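Local coordinates for apicoplast TIC22, putative (PDB 4E6Z), which serves as an essential chaperone required for protein import into the apicoplast of the malaria parasite, at residues C100-C105 against Y139-E144; N177-L182 against S188-P193; L212-E217 against L241-L246. One frame throughout, in Å; residues are numbered along the deposited sequence.

Contact 1 (C100-C105 against Y139-E144); sequences CYMFLC and YELMKE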
ATOM      1  N   CYS A 100      12.133  -6.806   8.306  1.00 51.45           N
ATOM      2  CA  CYS A 100      11.193  -7.550   7.480  1.00 46.89           C
ATOM      3  C   CYS A 100      10.505  -6.609   6.489  1.00 44.05           C
ATOM      4  O   CYS A 100      10.271  -5.442   6.791  1.00 48.06           O
ATOM      5  CB  CYS A 100      10.169  -8.303   8.340  1.00 45.53           C
ATOM      6  SG  CYS A 100      10.860  -9.755   9.202  1.00 56.42           S
ATOM      7  N   TYR A 101      10.194  -7.130   5.308  1.00 39.84           N
ATOM      8  CA  TYR A 101       9.643  -6.330   4.221  1.00 36.88           C
ATOM      9  C   TYR A 101       8.149  -6.552   4.023  1.00 38.50           C
ATOM     10  O   TYR A 101       7.683  -7.685   3.931  1.00 36.85           O
ATOM     11  CB  TYR A 101      10.393  -6.636   2.923  1.00 36.89           C
ATOM     12  CG  TYR A 101      11.833  -6.187   2.956  1.00 53.68           C
ATOM     13  CD1 TYR A 101      12.177  -4.881   2.644  1.00 57.05           C
ATOM     14  CD2 TYR A 101      12.849  -7.063   3.317  1.00 61.51           C
ATOM     15  CE1 TYR A 101      13.493  -4.459   2.680  1.00 67.17           C
ATOM     16  CE2 TYR A 101      14.170  -6.652   3.356  1.00 68.06           C
ATOM     17  CZ  TYR A 101      14.484  -5.346   3.038  1.00 72.55           C
ATOM     18  OH  TYR A 101      15.793  -4.924   3.070  1.00 82.24           O
HETATM   19  N   MSE A 102       7.404  -5.458   3.959  1.00 37.20           N
HETATM   20  CA  MSE A 102       5.975  -5.517   3.697  1.00 41.60           C
HETATM   21  C   MSE A 102       5.659  -4.714   2.440  1.00 38.54           C
HETATM   22  O   MSE A 102       6.005  -3.540   2.349  1.00 39.83           O
HETATM   23  CB  MSE A 102       5.209  -4.948   4.883  1.00 42.52           C
HETATM   24  CG  MSE A 102       5.584  -5.586   6.196  1.00 37.49           C
HETATM   25 SE   MSE A 102       4.580  -4.862   7.693  1.00 52.46          SE
HETATM   26  CE  MSE A 102       5.098  -2.982   7.555  1.00 49.70           C
ATOM     27  N   PHE A 103       5.021  -5.353   1.466  1.00 40.33           N
ATOM     28  CA  PHE A 103       4.777  -4.720   0.173  1.00 29.70           C
ATOM     29  C   PHE A 103       3.310  -4.340  -0.004  1.00 39.84           C
ATOM     30  O   PHE A 103       2.411  -5.121   0.309  1.00 35.90           O
ATOM     31  CB  PHE A 103       5.215  -5.644  -0.966  1.00 29.87           C
ATOM     32  CG  PHE A 103       6.672  -6.015  -0.923  1.00 36.19           C
ATOM     33  CD1 PHE A 103       7.609  -5.272  -1.623  1.00 34.39           C
ATOM     34  CD2 PHE A 103       7.106  -7.108  -0.180  1.00 32.22           C
ATOM     35  CE1 PHE A 103       8.951  -5.605  -1.584  1.00 36.39           C
ATOM     36  CE2 PHE A 103       8.449  -7.451  -0.140  1.00 41.76           C
ATOM     37  CZ  PHE A 103       9.376  -6.699  -0.845  1.00 41.40           C
ATOM     38  N   LEU A 104       3.072  -3.133  -0.507  1.00 40.14           N
ATOM     39  CA  LEU A 104       1.714  -2.702  -0.820  1.00 34.87           C
ATOM     40  C   LEU A 104       1.271  -3.280  -2.160  1.00 36.15           C
ATOM     41  O   LEU A 104       0.076  -3.389  -2.434  1.00 41.23           O
ATOM     42  CB  LEU A 104       1.614  -1.175  -0.820  1.00 26.31           C
ATOM     43  CG  LEU A 104       1.445  -0.556   0.570  1.00 34.57           C
ATOM     44  CD1 LEU A 104       1.904   0.895   0.601  1.00 37.29           C
ATOM     45  CD2 LEU A 104      -0.002  -0.679   1.037  1.00 34.64           C
ATOM     46  N   CYS A 105       2.246  -3.657  -2.985  1.00 39.07           N
ATOM     47  CA  CYS A 105       1.970  -4.265  -4.287  1.00 31.88           C
ATOM     48  C   CYS A 105       2.482  -5.697  -4.316  1.00 42.67           C
ATOM     49  O   CYS A 105       3.664  -5.938  -4.072  1.00 39.73           O
ATOM     50  CB  CYS A 105       2.606  -3.452  -5.418  1.00 30.86           C
ATOM     51  SG  CYS A 105       2.451  -4.193  -7.064  1.00 48.46           S
ATOM     52  N   TYR A 139       0.194  -1.310  10.304  1.00 51.06           N
ATOM     53  CA  TYR A 139       0.305  -0.108  11.118  1.00 63.28           C
ATOM     54  C   TYR A 139       0.546  -0.485  12.576  1.00 62.81           C
ATOM     55  O   TYR A 139       1.375   0.119  13.254  1.00 60.84           O
ATOM     56  CB  TYR A 139      -0.959   0.742  10.986  1.00 75.63           C
ATOM     57  CG  TYR A 139      -0.907   2.058  11.731  1.00 86.60           C
ATOM     58  CD1 TYR A 139      -1.891   2.397  12.651  1.00 91.28           C
ATOM     59  CD2 TYR A 139       0.127   2.958  11.513  1.00 90.72           C
ATOM     60  CE1 TYR A 139      -1.848   3.601  13.329  1.00 96.83           C
ATOM     61  CE2 TYR A 139       0.179   4.163  12.187  1.00 96.10           C
ATOM     62  CZ  TYR A 139      -0.808   4.480  13.094  1.00100.86           C
ATOM     63  OH  TYR A 139      -0.757   5.679  13.767  1.00105.71           O
ATOM     64  N   GLU A 140      -0.184  -1.490  13.049  1.00 67.86           N
ATOM     65  CA  GLU A 140       0.009  -2.006  14.399  1.00 69.91           C
ATOM     66  C   GLU A 140       1.448  -2.469  14.604  1.00 64.51           C
ATOM     67  O   GLU A 140       1.994  -2.351  15.698  1.00 67.77           O
ATOM     68  CB  GLU A 140      -0.958  -3.159  14.674  1.00 73.34           C
ATOM     69  CG  GLU A 140      -2.425  -2.764  14.609  1.00 82.06           C
ATOM     70  CD  GLU A 140      -3.359  -3.952  14.754  1.00 92.10           C
ATOM     71  OE1 GLU A 140      -2.875  -5.104  14.696  1.00 93.65           O
ATOM     72  OE2 GLU A 140      -4.579  -3.732  14.925  1.00 94.89           O
ATOM     73  N   LEU A 141       2.059  -2.985  13.542  1.00 62.57           N
ATOM     74  CA  LEU A 141       3.434  -3.470  13.606  1.00 58.86           C
ATOM     75  C   LEU A 141       4.442  -2.328  13.682  1.00 61.38           C
ATOM     76  O   LEU A 141       5.261  -2.275  14.598  1.00 68.20           O
ATOM     77  CB  LEU A 141       3.742  -4.374  12.409  1.00 54.36           C
ATOM     78  CG  LEU A 141       3.078  -5.754  12.432  1.00 59.06           C
ATOM     79  CD1 LEU A 141       3.385  -6.523  11.156  1.00 60.24           C
ATOM     80  CD2 LEU A 141       3.525  -6.545  13.658  1.00 57.59           C
HETATM   81  N   MSE A 142       4.380  -1.419  12.717  1.00 90.01           N
HETATM   82  CA  MSE A 142       5.291  -0.278  12.676  1.00 90.06           C
HETATM   83  C   MSE A 142       5.199   0.546  13.956  1.00 93.44           C
HETATM   84  O   MSE A 142       6.200   1.083  14.431  1.00 92.71           O
HETATM   85  CB  MSE A 142       4.976   0.605  11.469  1.00 82.63           C
HETATM   86  CG  MSE A 142       4.950  -0.144  10.153  1.00 83.55           C
HETATM   87 SE   MSE A 142       3.983   0.826   8.777  1.00 95.77          SE
HETATM   88  CE  MSE A 142       5.151   2.379   8.615  1.00143.47           C
ATOM     89  N   LYS A 143       3.991   0.641  14.501  1.00 98.69           N
ATOM     90  CA  LYS A 143       3.734   1.420  15.708  1.00102.89           C
ATOM     91  C   LYS A 143       4.242   0.702  16.954  1.00106.99           C
ATOM     92  O   LYS A 143       4.952   1.285  17.774  1.00109.03           O
ATOM     93  CB  LYS A 143       2.236   1.690  15.846  1.00104.24           C
ATOM     94  CG  LYS A 143       1.848   2.461  17.094  1.00110.66           C
ATOM     95  CD  LYS A 143       0.355   2.352  17.355  1.00113.00           C
ATOM     96  CE  LYS A 143      -0.445   2.723  16.119  1.00112.76           C
ATOM     97  NZ  LYS A 143      -1.904   2.498  16.313  1.00110.82           N
ATOM     98  N   GLU A 144       3.863  -0.564  17.089  1.00107.74           N
ATOM     99  CA  GLU A 144       4.303  -1.394  18.205  1.00109.09           C
ATOM    100  C   GLU A 144       5.826  -1.461  18.292  1.00106.41           C
ATOM    101  O   GLU A 144       6.386  -1.756  19.351  1.00110.70           O
ATOM    102  CB  GLU A 144       3.711  -2.799  18.070  1.00115.26           C
ATOM    103  CG  GLU A 144       4.590  -3.913  18.601  1.00120.35           C
ATOM    104  CD  GLU A 144       4.638  -5.099  17.659  1.00127.85           C
ATOM    105  OE1 GLU A 144       5.468  -5.080  16.725  1.00130.82           O
ATOM    106  OE2 GLU A 144       3.845  -6.046  17.849  1.00129.97           O
TER
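Between Cys100 and Cys105 a single side chain, the selenomethionine Met102, crosses to the helix and meets Leu141 and Met142. Cys100 ties the strand to its parallel neighbour 164-169, through backbone bonds with Tyr165 and Lys167. Tyr101 takes another direction, its OH hydrogen-bonded to Glu94. Met102 then sends its side chain to the helix. Its CG lies anti to the carbonyl carbon (chi1 -53°) and the chain runs extended as far as the selenium, where a bend at chi3 (-59°) swings the methyl aside. Two atoms thus do the touching: SE lies 4.0 Å from Leu141 CD1, while CE rests 3.9 Å from Met142 CG and 4.2 Å from Met142 SE. The contact is wholly apolar, an unbranched chain laid obliquely across two successive residues of one helical turn. Cys105 takes the N-cap position ahead of helix 106-119, its SG capping a backbone N. Strand 97-103 is the middle strand of a three-stranded mixed sheet, in the order 92-94, 97-103, 164-169, and Val79 and Leu81 of strand 78-83 also pack against Met102. This is helix-on-sheet packing, with Met102 facing helix 135-150 and Phe103 set on Ala109 and Met112 of helix 106-119.

Contact 2 (N177-L182 against S188-P193); sequences NALYYL and SELMYP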
ATOM      1  N   ASN A 177       4.898   6.718 -10.870  1.00 52.16           N
ATOM      2  CA  ASN A 177       3.761   7.514 -11.324  1.00 57.01           C
ATOM      3  C   ASN A 177       3.649   8.838 -10.576  1.00 58.81           C
ATOM      4  O   ASN A 177       3.257   9.857 -11.147  1.00 59.41           O
ATOM      5  CB  ASN A 177       2.460   6.719 -11.173  1.00 51.33           C
ATOM      6  CG  ASN A 177       2.323   5.623 -12.209  1.00 50.67           C
ATOM      7  OD1 ASN A 177       2.976   5.653 -13.245  1.00 59.29           O
ATOM      8  ND2 ASN A 177       1.461   4.653 -11.938  1.00 50.99           N
ATOM      9  N   ALA A 178       4.005   8.816  -9.295  1.00 57.65           N
ATOM     10  CA  ALA A 178       3.849   9.978  -8.428  1.00 55.68           C
ATOM     11  C   ALA A 178       4.895  11.064  -8.688  1.00 65.46           C
ATOM     12  O   ALA A 178       4.636  12.246  -8.463  1.00 67.39           O
ATOM     13  CB  ALA A 178       3.873   9.556  -6.966  1.00 46.02           C
ATOM     14  N   LEU A 179       6.071  10.662  -9.158  1.00 64.42           N
ATOM     15  CA  LEU A 179       7.153  11.609  -9.413  1.00 68.44           C
ATOM     16  C   LEU A 179       6.721  12.711 -10.365  1.00 71.75           C
ATOM     17  O   LEU A 179       7.100  13.868 -10.199  1.00 73.54           O
ATOM     18  CB  LEU A 179       8.379  10.893  -9.975  1.00 72.92           C
ATOM     19  CG  LEU A 179       9.209  10.142  -8.941  1.00 70.72           C
ATOM     20  CD1 LEU A 179      10.452   9.561  -9.586  1.00 71.74           C
ATOM     21  CD2 LEU A 179       9.577  11.079  -7.804  1.00 72.37           C
ATOM     22  N   TYR A 180       5.925  12.339 -11.361  1.00 69.07           N
ATOM     23  CA  TYR A 180       5.407  13.283 -12.340  1.00 68.65           C
ATOM     24  C   TYR A 180       4.751  14.479 -11.655  1.00 69.43           C
ATOM     25  O   TYR A 180       4.942  15.622 -12.063  1.00 82.51           O
ATOM     26  CB  TYR A 180       4.402  12.573 -13.253  1.00 71.92           C
ATOM     27  CG  TYR A 180       3.787  13.443 -14.326  1.00 82.50           C
ATOM     28  CD1 TYR A 180       2.522  13.988 -14.165  1.00 87.00           C
ATOM     29  CD2 TYR A 180       4.471  13.715 -15.506  1.00 91.30           C
ATOM     30  CE1 TYR A 180       1.954  14.778 -15.145  1.00 91.88           C
ATOM     31  CE2 TYR A 180       3.911  14.504 -16.492  1.00 84.96           C
ATOM     32  CZ  TYR A 180       2.651  15.034 -16.305  1.00 92.13           C
ATOM     33  OH  TYR A 180       2.084  15.822 -17.279  1.00 98.99           O
ATOM     34  N   TYR A 181       3.994  14.204 -10.597  1.00 70.48           N
ATOM     35  CA  TYR A 181       3.184  15.221  -9.935  1.00 70.58           C
ATOM     36  C   TYR A 181       3.917  15.985  -8.836  1.00 79.01           C
ATOM     37  O   TYR A 181       3.354  16.884  -8.214  1.00 87.49           O
ATOM     38  CB  TYR A 181       1.900  14.590  -9.394  1.00 61.82           C
ATOM     39  CG  TYR A 181       1.071  13.955 -10.485  1.00 64.85           C
ATOM     40  CD1 TYR A 181       0.219  14.725 -11.276  1.00 63.21           C
ATOM     41  CD2 TYR A 181       1.154  12.594 -10.739  1.00 54.64           C
ATOM     42  CE1 TYR A 181      -0.534  14.148 -12.283  1.00 63.01           C
ATOM     43  CE2 TYR A 181       0.409  12.007 -11.742  1.00 61.18           C
ATOM     44  CZ  TYR A 181      -0.432  12.784 -12.513  1.00 70.24           C
ATOM     45  OH  TYR A 181      -1.172  12.190 -13.509  1.00 74.16           O
ATOM     46  N   LEU A 182       5.175  15.634  -8.603  1.00 86.71           N
ATOM     47  CA  LEU A 182       5.988  16.351  -7.630  1.00 97.42           C
ATOM     48  C   LEU A 182       6.983  17.272  -8.329  1.00112.73           C
ATOM     49  O   LEU A 182       7.490  16.953  -9.407  1.00112.41           O
ATOM     50  CB  LEU A 182       6.735  15.369  -6.724  1.00 88.56           C
ATOM     51  CG  LEU A 182       5.992  14.683  -5.573  1.00 80.05           C
ATOM     52  CD1 LEU A 182       4.509  15.003  -5.585  1.00 73.69           C
ATOM     53  CD2 LEU A 182       6.221  13.178  -5.617  1.00 80.72           C
ATOM     54  N   SER A 188      11.532  15.017  -3.206  1.00121.11           N
ATOM     55  CA  SER A 188      12.580  14.533  -2.318  1.00126.21           C
ATOM     56  C   SER A 188      11.979  13.702  -1.191  1.00127.99           C
ATOM     57  O   SER A 188      12.488  12.632  -0.856  1.00127.52           O
ATOM     58  CB  SER A 188      13.375  15.704  -1.737  1.00131.44           C
ATOM     59  OG  SER A 188      13.963  16.481  -2.764  1.00133.23           O
ATOM     60  N   GLU A 189      10.890  14.197  -0.613  1.00131.64           N
ATOM     61  CA  GLU A 189      10.260  13.535   0.525  1.00135.83           C
ATOM     62  C   GLU A 189       9.176  12.537   0.128  1.00126.56           C
ATOM     63  O   GLU A 189       8.469  12.015   0.989  1.00129.54           O
ATOM     64  CB  GLU A 189       9.678  14.565   1.496  1.00145.21           C
ATOM     65  CG  GLU A 189      10.715  15.394   2.231  1.00155.58           C
ATOM     66  CD  GLU A 189      10.122  16.151   3.403  1.00163.20           C
ATOM     67  OE1 GLU A 189      10.823  17.015   3.972  1.00168.32           O
ATOM     68  OE2 GLU A 189       8.955  15.881   3.756  1.00164.11           O
ATOM     69  N   LEU A 190       9.039  12.278  -1.171  1.00116.03           N
ATOM     70  CA  LEU A 190       8.064  11.299  -1.646  1.00103.12           C
ATOM     71  C   LEU A 190       8.187  10.002  -0.850  1.00 99.63           C
ATOM     72  O   LEU A 190       9.213   9.323  -0.912  1.00106.47           O
ATOM     73  CB  LEU A 190       8.252  11.018  -3.136  1.00 90.18           C
ATOM     74  CG  LEU A 190       7.396   9.876  -3.690  1.00 76.70           C
ATOM     75  CD1 LEU A 190       5.911  10.170  -3.507  1.00 64.41           C
ATOM     76  CD2 LEU A 190       7.724   9.609  -5.151  1.00 71.62           C
HETATM   77  N   MSE A 191       7.141   9.664  -0.105  1.00 85.42           N
HETATM   78  CA  MSE A 191       7.192   8.519   0.796  1.00 89.15           C
HETATM   79  C   MSE A 191       6.204   7.415   0.431  1.00 80.29           C
HETATM   80  O   MSE A 191       6.567   6.433  -0.219  1.00 87.23           O
HETATM   81  CB  MSE A 191       6.972   8.972   2.241  1.00 98.05           C
HETATM   82  CG  MSE A 191       8.229   9.463   2.943  1.00102.48           C
HETATM   83 SE   MSE A 191       9.374   8.007   3.570  1.00197.63          SE
HETATM   84  CE  MSE A 191      10.132   7.412   1.867  1.00 71.19           C
ATOM     85  N   TYR A 192       4.961   7.575   0.870  1.00 59.70           N
ATOM     86  CA  TYR A 192       3.928   6.579   0.617  1.00 47.23           C
ATOM     87  C   TYR A 192       2.782   7.208  -0.157  1.00 55.61           C
ATOM     88  O   TYR A 192       1.773   7.611   0.422  1.00 59.49           O
ATOM     89  CB  TYR A 192       3.427   5.982   1.928  1.00 46.67           C
ATOM     90  CG  TYR A 192       4.514   5.328   2.748  1.00 52.30           C
ATOM     91  CD1 TYR A 192       4.861   4.001   2.542  1.00 52.85           C
ATOM     92  CD2 TYR A 192       5.197   6.040   3.724  1.00 59.27           C
ATOM     93  CE1 TYR A 192       5.859   3.397   3.291  1.00 62.09           C
ATOM     94  CE2 TYR A 192       6.192   5.445   4.479  1.00 68.92           C
ATOM     95  CZ  TYR A 192       6.520   4.123   4.259  1.00 63.74           C
ATOM     96  OH  TYR A 192       7.511   3.531   5.005  1.00 69.20           O
ATOM     97  N   PRO A 193       2.941   7.290  -1.482  1.00 52.88           N
ATOM     98  CA  PRO A 193       2.012   8.005  -2.360  1.00 51.16           C
ATOM     99  C   PRO A 193       0.589   7.436  -2.389  1.00 46.44           C
ATOM    100  O   PRO A 193       0.378   6.222  -2.425  1.00 42.24           O
ATOM    101  CB  PRO A 193       2.667   7.869  -3.742  1.00 47.69           C
ATOM    102  CG  PRO A 193       3.549   6.663  -3.630  1.00 44.87           C
ATOM    103  CD  PRO A 193       4.061   6.689  -2.227  1.00 45.26           C
TER
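Leu190 turns its CG anti to the backbone N (chi1 173°), while Leu179 and Leu182 both hold theirs anti to the carbonyl carbon (chi1 -78° in each), and these settings bring three isobutyl groups together. The motif is a helix-loop-strand connection: a type I beta turn from Leu179 to Leu182 follows the body of helix 172-179, and the chain then loops back to enter strand 193-203 at Pro193. Leu190 is the hub of the contact, dividing its two methyls among three partners. Its CD2 comes to 3.6 Å from Leu179 CD2, and its CD1 to 3.7 Å from Leu182 CD2. Both leucines cross Leu190 at about a right angle. Leu182 CD2 lies against the whole end of Leu190, CB and both methyls included. No hydrogen bond joins the two segments, whose mutual contacts are apolar; Lys187 NZ, in the loop between, makes a weak bond to Leu179 O. The bond from Leu182 N to Leu179 O closes the turn. Val240 of strand 238-242 touches Leu182 as well, tying the cluster to the sheet. The methyl of Ala178 meets both Leu190 CD1 and the proline ring, with Ala178 CB 3.8 Å from Pro193 CB.

Contact 3 (L212-E217 against L241-L246); sequences LFFDLE and LNMVDL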
ATOM      1  N   LEU A 212      -9.326   8.248  -2.217  1.00 48.19           N
ATOM      2  CA  LEU A 212      -7.874   8.307  -2.145  1.00 48.70           C
ATOM      3  C   LEU A 212      -7.315   7.014  -2.721  1.00 49.04           C
ATOM      4  O   LEU A 212      -7.421   5.958  -2.099  1.00 43.41           O
ATOM      5  CB  LEU A 212      -7.439   8.451  -0.691  1.00 57.48           C
ATOM      6  CG  LEU A 212      -6.539   9.625  -0.334  1.00 60.89           C
ATOM      7  CD1 LEU A 212      -6.994  10.885  -1.042  1.00 64.87           C
ATOM      8  CD2 LEU A 212      -6.541   9.812   1.168  1.00 61.01           C
ATOM      9  N   PHE A 213      -6.721   7.098  -3.908  1.00 38.44           N
ATOM     10  CA  PHE A 213      -6.336   5.900  -4.646  1.00 36.91           C
ATOM     11  C   PHE A 213      -4.874   5.540  -4.471  1.00 42.24           C
ATOM     12  O   PHE A 213      -3.999   6.399  -4.582  1.00 44.28           O
ATOM     13  CB  PHE A 213      -6.633   6.067  -6.139  1.00 37.48           C
ATOM     14  CG  PHE A 213      -8.076   6.316  -6.444  1.00 43.01           C
ATOM     15  CD1 PHE A 213      -8.928   5.264  -6.737  1.00 43.46           C
ATOM     16  CD2 PHE A 213      -8.584   7.604  -6.438  1.00 46.01           C
ATOM     17  CE1 PHE A 213     -10.263   5.495  -7.021  1.00 47.18           C
ATOM     18  CE2 PHE A 213      -9.911   7.841  -6.721  1.00 41.29           C
ATOM     19  CZ  PHE A 213     -10.755   6.786  -7.011  1.00 42.74           C
ATOM     20  N   PHE A 214      -4.613   4.263  -4.207  1.00 40.99           N
ATOM     21  CA  PHE A 214      -3.245   3.768  -4.185  1.00 40.24           C
ATOM     22  C   PHE A 214      -2.701   3.639  -5.604  1.00 40.59           C
ATOM     23  O   PHE A 214      -1.537   3.938  -5.854  1.00 40.45           O
ATOM     24  CB  PHE A 214      -3.140   2.442  -3.419  1.00 37.88           C
ATOM     25  CG  PHE A 214      -3.060   2.620  -1.932  1.00 41.86           C
ATOM     26  CD1 PHE A 214      -1.832   2.715  -1.296  1.00 41.79           C
ATOM     27  CD2 PHE A 214      -4.212   2.723  -1.171  1.00 41.09           C
ATOM     28  CE1 PHE A 214      -1.754   2.892   0.076  1.00 40.44           C
ATOM     29  CE2 PHE A 214      -4.142   2.903   0.199  1.00 36.79           C
ATOM     30  CZ  PHE A 214      -2.912   2.991   0.823  1.00 38.21           C
ATOM     31  N   ASP A 215      -3.552   3.208  -6.530  1.00 42.43           N
ATOM     32  CA  ASP A 215      -3.167   3.120  -7.934  1.00 42.92           C
ATOM     33  C   ASP A 215      -3.654   4.321  -8.740  1.00 47.11           C
ATOM     34  O   ASP A 215      -4.849   4.617  -8.776  1.00 44.71           O
ATOM     35  CB  ASP A 215      -3.677   1.821  -8.561  1.00 50.26           C
ATOM     36  CG  ASP A 215      -2.886   0.603  -8.105  1.00 59.35           C
ATOM     37  OD1 ASP A 215      -2.174   0.703  -7.082  1.00 56.91           O
ATOM     38  OD2 ASP A 215      -2.978  -0.451  -8.772  1.00 64.05           O
ATOM     39  N   LEU A 216      -2.714   5.011  -9.377  1.00 45.82           N
ATOM     40  CA  LEU A 216      -3.035   6.127 -10.250  1.00 44.51           C
ATOM     41  C   LEU A 216      -4.059   5.704 -11.299  1.00 51.69           C
ATOM     42  O   LEU A 216      -5.023   6.419 -11.563  1.00 47.23           O
ATOM     43  CB  LEU A 216      -1.774   6.656 -10.938  1.00 39.18           C
ATOM     44  CG  LEU A 216      -2.010   7.730 -12.010  1.00 49.56           C
ATOM     45  CD1 LEU A 216      -2.803   8.902 -11.448  1.00 41.48           C
ATOM     46  CD2 LEU A 216      -0.697   8.214 -12.611  1.00 48.66           C
ATOM     47  N   GLU A 217      -3.844   4.531 -11.888  1.00 51.31           N
ATOM     48  CA  GLU A 217      -4.712   4.037 -12.950  1.00 51.40           C
ATOM     49  C   GLU A 217      -6.158   3.835 -12.490  1.00 55.45           C
ATOM     50  O   GLU A 217      -7.090   3.941 -13.291  1.00 54.90           O
ATOM     51  CB  GLU A 217      -4.142   2.760 -13.579  1.00 47.48           C
ATOM     52  CG  GLU A 217      -3.252   1.932 -12.650  1.00 69.05           C
ATOM     53  CD  GLU A 217      -1.813   2.432 -12.591  1.00 71.40           C
ATOM     54  OE1 GLU A 217      -1.052   2.201 -13.556  1.00 70.72           O
ATOM     55  OE2 GLU A 217      -1.440   3.045 -11.570  1.00 68.95           O
ATOM     56  N   LEU A 241      -0.525  12.688  -2.307  1.00 63.34           N
ATOM     57  CA  LEU A 241      -0.431  12.885  -0.869  1.00 59.52           C
ATOM     58  C   LEU A 241       0.400  11.782  -0.225  1.00 54.85           C
ATOM     59  O   LEU A 241       0.603  10.716  -0.810  1.00 47.23           O
ATOM     60  CB  LEU A 241      -1.824  12.938  -0.239  1.00 56.49           C
ATOM     61  CG  LEU A 241      -2.701  14.126  -0.643  1.00 61.55           C
ATOM     62  CD1 LEU A 241      -4.116  13.945  -0.133  1.00 67.99           C
ATOM     63  CD2 LEU A 241      -2.107  15.430  -0.132  1.00 60.57           C
ATOM     64  N   ASN A 242       0.881  12.047   0.982  1.00 56.58           N
ATOM     65  CA  ASN A 242       1.642  11.062   1.735  1.00 48.42           C
ATOM     66  C   ASN A 242       0.721  10.302   2.682  1.00 52.12           C
ATOM     67  O   ASN A 242       0.235  10.864   3.665  1.00 52.37           O
ATOM     68  CB  ASN A 242       2.765  11.745   2.514  1.00 48.61           C
ATOM     69  CG  ASN A 242       3.541  10.778   3.390  1.00 65.84           C
ATOM     70  OD1 ASN A 242       3.590   9.577   3.123  1.00 67.94           O
ATOM     71  ND2 ASN A 242       4.157  11.304   4.445  1.00 69.07           N
HETATM   72  N   MSE A 243       0.469   9.031   2.373  1.00 47.97           N
HETATM   73  CA  MSE A 243      -0.475   8.221   3.143  1.00 57.08           C
HETATM   74  C   MSE A 243      -0.249   8.346   4.644  1.00 66.67           C
HETATM   75  O   MSE A 243      -1.200   8.369   5.422  1.00 64.45           O
HETATM   76  CB  MSE A 243      -0.395   6.748   2.740  1.00 53.92           C
HETATM   77  CG  MSE A 243      -1.351   5.866   3.523  1.00 58.85           C
HETATM   78 SE   MSE A 243      -0.712   4.035   3.736  1.00 68.89          SE
HETATM   79  CE  MSE A 243       0.998   4.409   4.597  1.00 73.98           C
ATOM     80  N   VAL A 244       1.016   8.421   5.044  1.00 68.02           N
ATOM     81  CA  VAL A 244       1.365   8.546   6.455  1.00 75.08           C
ATOM     82  C   VAL A 244       0.779   9.807   7.090  1.00 82.32           C
ATOM     83  O   VAL A 244       0.181   9.745   8.165  1.00 92.53           O
ATOM     84  CB  VAL A 244       2.892   8.526   6.664  1.00 75.77           C
ATOM     85  CG1 VAL A 244       3.257   9.134   8.012  1.00 79.99           C
ATOM     86  CG2 VAL A 244       3.420   7.102   6.542  1.00 65.23           C
ATOM     87  N   ASP A 245       0.948  10.944   6.423  1.00 77.96           N
ATOM     88  CA  ASP A 245       0.427  12.213   6.923  1.00 81.02           C
ATOM     89  C   ASP A 245      -1.084  12.159   7.106  1.00 88.76           C
ATOM     90  O   ASP A 245      -1.644  12.869   7.940  1.00 97.64           O
ATOM     91  CB  ASP A 245       0.785  13.356   5.971  1.00 86.66           C
ATOM     92  CG  ASP A 245       2.273  13.653   5.941  1.00100.08           C
ATOM     93  OD1 ASP A 245       3.038  12.970   6.656  1.00106.87           O
ATOM     94  OD2 ASP A 245       2.678  14.572   5.198  1.00100.94           O
ATOM     95  N   LEU A 246      -1.738  11.313   6.318  1.00 82.58           N
ATOM     96  CA  LEU A 246      -3.191  11.210   6.354  1.00 79.33           C
ATOM     97  C   LEU A 246      -3.687  10.441   7.573  1.00 75.32           C
ATOM     98  O   LEU A 246      -4.806  10.652   8.035  1.00 79.01           O
ATOM     99  CB  LEU A 246      -3.712  10.570   5.068  1.00 79.40           C
ATOM    100  CG  LEU A 246      -3.498  11.432   3.825  1.00 77.53           C
ATOM    101  CD1 LEU A 246      -3.719  10.627   2.557  1.00 80.58           C
ATOM    102  CD2 LEU A 246      -4.405  12.657   3.865  1.00 76.95           C
TER
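The ring of Phe214 is the flat group of this contact, and the selenomethionine Met243 meets it at the edge rather than over a face. Met243 SE lies 5.0 Å from the ring centroid of Phe214 and 83° off its normal, close to the ring plane. The nearest ring atom is the far corner: Phe214 CZ is 3.8 Å from Met243 SE. This is an edge-on Met-aromatic contact. With CG anti to the backbone N (chi1 180°), a near-extended chi2 carries SE to the ring edge; the bend at chi3 sets only the methyl. Ile77 and Val194 also pack on Phe214, which is buried.

Beside the ring, Leu212 and Leu246 reach toward each other tip to tip. Leu212 CD2 and Leu246 CD1 stand only 3.2 Å apart, closer than carbons normally pack; with Leu212 chi1 in an unusual eclipsed range, the exact methyl positions are doubtful. Leu241 CD1 makes a looser approach, 4.3 Å from Leu212 CD1. Asn242 holds the N-cap position of the short helix, its OD1 accepting a weak bond from Val244 N.

Strands 208-213 and 238-242 are not neighbours: strand 193-203 runs between them, antiparallel to both, and Tyr196 of that strand touches both Leu212 and Leu241. Leu212 and Leu241 thus meet across an intervening strand. The topology is that of a mixed sheet in the order 238-242, 193-203, 208-213, 255-258, with the short, weakly bonded helix 243-247 following its edge strand and packing Met243 and Leu246 against side chains of the sheet.

How the contacts relate
Contact 3 is the most central of the three, its centre about 8 Å from the centre of the chain; contact 1, its centre about 10 Å from that point, is partly buried, and contact 2, though buried, is farthest out. All are apolar, but they differ in kind: contact 1 relies on one selenomethionine, contact 2 on leucines clustered with an alanine and a proline, and contact 3 adds an aromatic edge. Contacts 2 and 3 serve the same four-stranded sheet and join directly, Tyr192 O lying 2.7 Å from Met243 N, a probable hydrogen bond. Contact 1 belongs to the separate three-stranded sheet and reaches contact 3 where Leu104 CD2 packs 4.1 Å from Phe214 CE1, whereas contacts 1 and 2 do not touch.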